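PDB 3MI6: alpha-galactosidase from Lactobacillus brevis, which probably hydrolyses terminal, non-reducing alpha-D-galactose residues of alpha-D-galactosides, as a glycoside hydrolase of family 36. Local coordinates for residues 308-313 with 635-640; 652-657 with 667-672. All coordinates share one frame; numbering follows the deposited sequence.

In the fold
From the N terminus, the chain passes through the large antiparallel sheet whose last strand along the chain is 290-301 and then enters helix 305-319, which carries residues 308-313. More than 300 residues follow, including all eight strands of the parallel barrel, before strand 637-640 returns to that helix and contact 1 closes this long loop. Contact 2 comes next in series and closes only the short hairpin of strands 651-657 and 663-670. The two neither nest nor cross, and their centres lie about 16 Å apart. Strand 637-640 is an edge of the C-terminal sheet and pairs with strand 651-657, so contact 1 joins that sheet to the helix leading into the barrel, while contact 2 continues it inward.

Contact 1. Residues 308-313 with 635-640; sequences LSQQMA and FGKFYR
S309 and R640 make the polar part of this contact. The guanidinium group presents its edge to the serine: NH2 of R640 donates to OG of S309 at 3.2 Å, with OG close to the guanidinium plane, and NH1 adds a weak bond. A bend at chi3 (-61°) folds the arginine chain so that its end comes nearer the helix. Each group has a stronger partner beyond the pair, since R640 NE forms a salt bridge with D242 and S309 OG is hydrogen-bonded to the carbonyl of Y565.

Packing centres on Q310. Its extended side chain crosses K637 at about a right angle, with CD of Q310 3.6 Å from CG of K637, and its amide plane stands 83° from the Y639 ring, over one face of which the end of the amide rests. Without the long amide side chain, as with an alanine here, the aliphatic part of K637 and that ring face would probably lose this cover.

Helix 308-313 and strand 637-640 run nearly antiparallel (157°), their axes 8.5 Å apart. Strand 290-301 packs against the helix through L308, and helix 553-566 touches F638 and R640, while strand 651-657 pairs with strand 637-640.

Contact 2. Residues 652-657 with 667-672; sequences TSWQVV and ARYQLL
T652 and Y669 form one hydrogen-bonded pair of an antiparallel ladder and W654 and A667 the next, with the non-hydrogen-bonded pair S653 and R668 between them and the strand axes 4.7 Å apart. Four backbone bonds hold the ladder. Y669 N to T652 O is short and straight (2.8 Å, 171°), whereas the bonds of the W654 and A667 pair are more bent, with W654 N reaching A667 O at 3.0 Å.

On the face that carries T652, W654, A667 and Y669, the two aromatic residues meet diagonally across the strands in an offset edge-to-face arrangement. The edge of Y669 is turned to the face of the six-membered ring of W654, with the ring centroids 4.9 Å apart and the planes at 67°. CE2 of Y669 sits over the rim of that ring rather than its middle. With CG beside its own backbone N (chi1 -45°), the tyrosine ring leans back across the hairpin toward the tryptophan. The methyl group of A667 adds an apolar contact, its CB 3.9 Å from CZ3 of W654.

On the other face S653 and R668 meet through their CB atoms, 4.1 Å apart. The extended arginine chain leads away from S653, and its NH1 is hydrogen-bonded to Q730 on strand 728-736. S653 OG is instead hydrogen-bonded to D642.

F638 of the neighbouring strand flanks W654. F599 meets W654 too, and L557 of helix 553-566 packs on T652 and Y669, so the aromatic face of this hairpin is buried against the barrel domain. Within that largely apolar layer the phenol oxygen of Y669 is satisfied by the carbonyl of A595, while on the opposite face the polar ends of S653 and R668 find their partners in D642 and Q730.

Contact 1. Residues 308-313 with 635-640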
# COMPACT_ATOMS: atom_id res chain seq x y z
N LEU D 308 -5.48 18.09 17.31
CA LEU D 308 -5.00 19.20 16.52
C LEU D 308 -6.13 20.13 16.08
O LEU D 308 -6.01 21.34 16.20
CB LEU D 308 -4.22 18.71 15.31
CG LEU D 308 -3.57 19.82 14.48
CD1 LEU D 308 -2.36 20.40 15.21
CD2 LEU D 308 -3.16 19.27 13.15
N SER D 309 -7.23 19.58 15.58
CA SER D 309 -8.30 20.47 15.15
C SER D 309 -8.91 21.17 16.34
O SER D 309 -9.23 22.34 16.30
CB SER D 309 -9.40 19.72 14.39
OG SER D 309 -8.91 19.26 13.15
N GLN D 310 -9.08 20.43 17.43
CA GLN D 310 -9.74 20.97 18.61
C GLN D 310 -9.04 22.21 19.19
O GLN D 310 -9.68 23.23 19.43
CB GLN D 310 -9.98 19.86 19.64
CG GLN D 310 -10.99 18.86 19.16
CD GLN D 310 -11.02 17.58 19.97
OE1 GLN D 310 -11.93 16.76 19.80
NE2 GLN D 310 -10.03 17.39 20.85
N GLN D 311 -7.72 22.12 19.39
CA GLN D 311 -6.95 23.21 19.97
C GLN D 311 -6.89 24.37 19.01
O GLN D 311 -7.27 25.48 19.36
CB GLN D 311 -5.54 22.77 20.38
CG GLN D 311 -4.61 22.32 19.25
CD GLN D 311 -3.46 21.47 19.77
OE1 GLN D 311 -3.61 20.75 20.76
NE2 GLN D 311 -2.31 21.54 19.11
N MSE D 312 -6.44 24.14 17.78
CA MSE D 312 -6.50 25.18 16.78
C MSE D 312 -7.86 25.86 16.75
O MSE D 312 -7.93 27.07 16.55
CB MSE D 312 -6.13 24.64 15.41
CG MSE D 312 -4.64 24.68 15.18
SE MSE D 312 -4.05 23.63 13.65
CE MSE D 312 -2.78 24.88 12.85
N ALA D 313 -8.93 25.11 16.99
CA ALA D 313 -10.27 25.69 16.97
C ALA D 313 -10.55 26.50 18.22
O ALA D 313 -11.26 27.50 18.16
CB ALA D 313 -11.33 24.62 16.79
N PHE D 635 -20.98 24.92 19.25
CA PHE D 635 -19.70 25.21 19.94
C PHE D 635 -19.06 24.05 20.69
O PHE D 635 -17.92 24.16 21.16
CB PHE D 635 -19.82 26.42 20.87
CG PHE D 635 -20.40 27.63 20.22
CD1 PHE D 635 -19.67 28.33 19.27
CD2 PHE D 635 -21.67 28.08 20.55
CE1 PHE D 635 -20.18 29.45 18.66
CE2 PHE D 635 -22.21 29.20 19.94
CZ PHE D 635 -21.46 29.90 19.00
N GLY D 636 -19.79 22.94 20.81
CA GLY D 636 -19.26 21.75 21.45
C GLY D 636 -18.00 21.23 20.81
O GLY D 636 -17.76 21.44 19.62
N LYS D 637 -17.17 20.56 21.59
CA LYS D 637 -15.91 20.03 21.10
C LYS D 637 -16.20 18.94 20.06
O LYS D 637 -17.05 18.06 20.28
CB LYS D 637 -15.06 19.50 22.27
CG LYS D 637 -13.66 19.08 21.86
CD LYS D 637 -12.84 18.58 23.03
CE LYS D 637 -12.40 19.75 23.91
NZ LYS D 637 -11.25 19.33 24.79
N PHE D 638 -15.49 18.99 18.94
CA PHE D 638 -15.83 18.18 17.78
C PHE D 638 -14.87 17.02 17.59
O PHE D 638 -13.66 17.20 17.41
CB PHE D 638 -15.87 19.05 16.53
CG PHE D 638 -16.44 18.38 15.30
CD1 PHE D 638 -15.60 17.76 14.38
CD2 PHE D 638 -17.80 18.42 15.03
CE1 PHE D 638 -16.13 17.16 13.22
CE2 PHE D 638 -18.32 17.82 13.88
CZ PHE D 638 -17.48 17.19 12.98
N TYR D 639 -15.42 15.81 17.60
CA TYR D 639 -14.66 14.61 17.29
C TYR D 639 -15.14 13.98 15.98
O TYR D 639 -16.33 13.72 15.82
CB TYR D 639 -14.88 13.59 18.40
CG TYR D 639 -14.26 13.95 19.72
CD1 TYR D 639 -12.99 13.50 20.07
CD2 TYR D 639 -14.95 14.71 20.63
CE1 TYR D 639 -12.44 13.81 21.28
CE2 TYR D 639 -14.40 15.03 21.83
CZ TYR D 639 -13.16 14.58 22.17
OH TYR D 639 -12.63 14.94 23.40
N ARG D 640 -14.21 13.74 15.07
CA ARG D 640 -14.45 12.87 13.93
C ARG D 640 -14.24 11.43 14.38
O ARG D 640 -13.33 11.14 15.14
CB ARG D 640 -13.48 13.17 12.79
CG ARG D 640 -13.72 14.49 12.05
CD ARG D 640 -12.52 14.81 11.16
NE ARG D 640 -11.31 14.97 11.95
CZ ARG D 640 -10.82 16.14 12.36
NH1 ARG D 640 -11.46 17.27 12.06
NH2 ARG D 640 -9.69 16.19 13.08

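Contact 2. Residues 652-657 with 667-672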
# COMPACT_ATOMS: atom_id res chain seq x y z
N THR D 652 -19.84 7.62 7.57
CA THR D 652 -19.26 8.82 8.16
C THR D 652 -19.90 9.02 9.50
O THR D 652 -21.11 8.94 9.61
CB THR D 652 -19.58 10.09 7.33
OG1 THR D 652 -18.82 10.08 6.12
CG2 THR D 652 -19.23 11.36 8.10
N SER D 653 -19.11 9.30 10.54
CA SER D 653 -19.72 9.59 11.82
C SER D 653 -18.94 10.58 12.63
O SER D 653 -17.71 10.63 12.56
CB SER D 653 -19.92 8.31 12.62
OG SER D 653 -18.68 7.81 13.09
N TRP D 654 -19.65 11.38 13.41
CA TRP D 654 -19.00 12.26 14.36
C TRP D 654 -19.79 12.64 15.60
O TRP D 654 -20.94 12.20 15.80
CB TRP D 654 -18.41 13.51 13.70
CG TRP D 654 -18.96 14.07 12.40
CD1 TRP D 654 -18.25 14.32 11.23
CD2 TRP D 654 -20.28 14.53 12.15
NE1 TRP D 654 -19.06 14.90 10.27
CE2 TRP D 654 -20.32 15.03 10.81
CE3 TRP D 654 -21.43 14.55 12.91
CZ2 TRP D 654 -21.46 15.54 10.24
CZ3 TRP D 654 -22.55 15.05 12.35
CH2 TRP D 654 -22.57 15.55 11.03
N GLN D 655 -19.16 13.45 16.44
CA GLN D 655 -19.69 13.73 17.77
C GLN D 655 -19.34 15.14 18.25
O GLN D 655 -18.21 15.59 18.09
CB GLN D 655 -19.13 12.70 18.74
CG GLN D 655 -19.95 12.49 20.00
CD GLN D 655 -19.32 11.48 20.96
OE1 GLN D 655 -19.53 11.53 22.17
NE2 GLN D 655 -18.53 10.57 20.41
N VAL D 656 -20.30 15.84 18.85
CA VAL D 656 -20.00 17.05 19.60
C VAL D 656 -20.21 16.83 21.09
O VAL D 656 -21.20 16.20 21.49
CB VAL D 656 -20.85 18.24 19.14
CG1 VAL D 656 -20.41 18.70 17.78
CG2 VAL D 656 -22.31 17.87 19.12
N VAL D 657 -19.27 17.32 21.90
CA VAL D 657 -19.29 17.11 23.35
C VAL D 657 -19.23 18.46 24.08
O VAL D 657 -18.46 19.36 23.70
CB VAL D 657 -18.09 16.23 23.82
CG1 VAL D 657 -18.18 15.90 25.29
CG2 VAL D 657 -18.00 14.95 23.01
N ALA D 667 -23.52 11.10 15.63
CA ALA D 667 -24.31 10.82 14.45
C ALA D 667 -23.53 9.88 13.58
O ALA D 667 -22.33 10.08 13.41
CB ALA D 667 -24.62 12.09 13.71
N ARG D 668 -24.20 8.86 13.07
CA ARG D 668 -23.63 7.94 12.10
C ARG D 668 -24.48 8.01 10.83
O ARG D 668 -25.69 7.86 10.87
CB ARG D 668 -23.66 6.53 12.66
CG ARG D 668 -23.01 5.49 11.83
CD ARG D 668 -23.10 4.16 12.57
NE ARG D 668 -22.40 3.07 11.89
CZ ARG D 668 -22.98 2.22 11.05
NH1 ARG D 668 -24.27 2.31 10.78
NH2 ARG D 668 -22.26 1.27 10.48
N TYR D 669 -23.83 8.26 9.70
CA TYR D 669 -24.50 8.30 8.42
C TYR D 669 -23.94 7.19 7.55
O TYR D 669 -22.74 7.06 7.41
CB TYR D 669 -24.26 9.66 7.73
CG TYR D 669 -24.42 10.86 8.64
CD1 TYR D 669 -25.60 11.55 8.68
CD2 TYR D 669 -23.39 11.27 9.48
CE1 TYR D 669 -25.76 12.63 9.51
CE2 TYR D 669 -23.53 12.35 10.31
CZ TYR D 669 -24.73 13.03 10.32
OH TYR D 669 -24.92 14.12 11.15
N GLN D 670 -24.81 6.38 6.97
CA GLN D 670 -24.35 5.39 6.01
C GLN D 670 -24.89 5.81 4.66
O GLN D 670 -26.07 6.16 4.54
CB GLN D 670 -24.84 4.00 6.39
CG GLN D 670 -24.26 2.88 5.53
CD GLN D 670 -24.82 1.50 5.91
OE1 GLN D 670 -26.04 1.28 5.87
NE2 GLN D 670 -23.92 0.57 6.29
N LEU D 671 -24.03 5.79 3.64
CA LEU D 671 -24.47 6.22 2.33
C LEU D 671 -25.31 5.15 1.61
O LEU D 671 -26.41 5.43 1.11
CB LEU D 671 -23.30 6.67 1.47
CG LEU D 671 -22.49 7.85 1.98
CD1 LEU D 671 -21.34 8.16 1.02
CD2 LEU D 671 -23.36 9.08 2.18
N LEU D 672 -24.81 3.92 1.56
CA LEU D 672 -25.46 2.87 0.81
C LEU D 672 -25.82 1.79 1.79
O LEU D 672 -25.00 1.39 2.61
CB LEU D 672 -24.48 2.32 -0.23
CG LEU D 672 -24.66 2.76 -1.69
CD1 LEU D 672 -25.22 4.19 -1.81
CD2 LEU D 672 -23.38 2.60 -2.49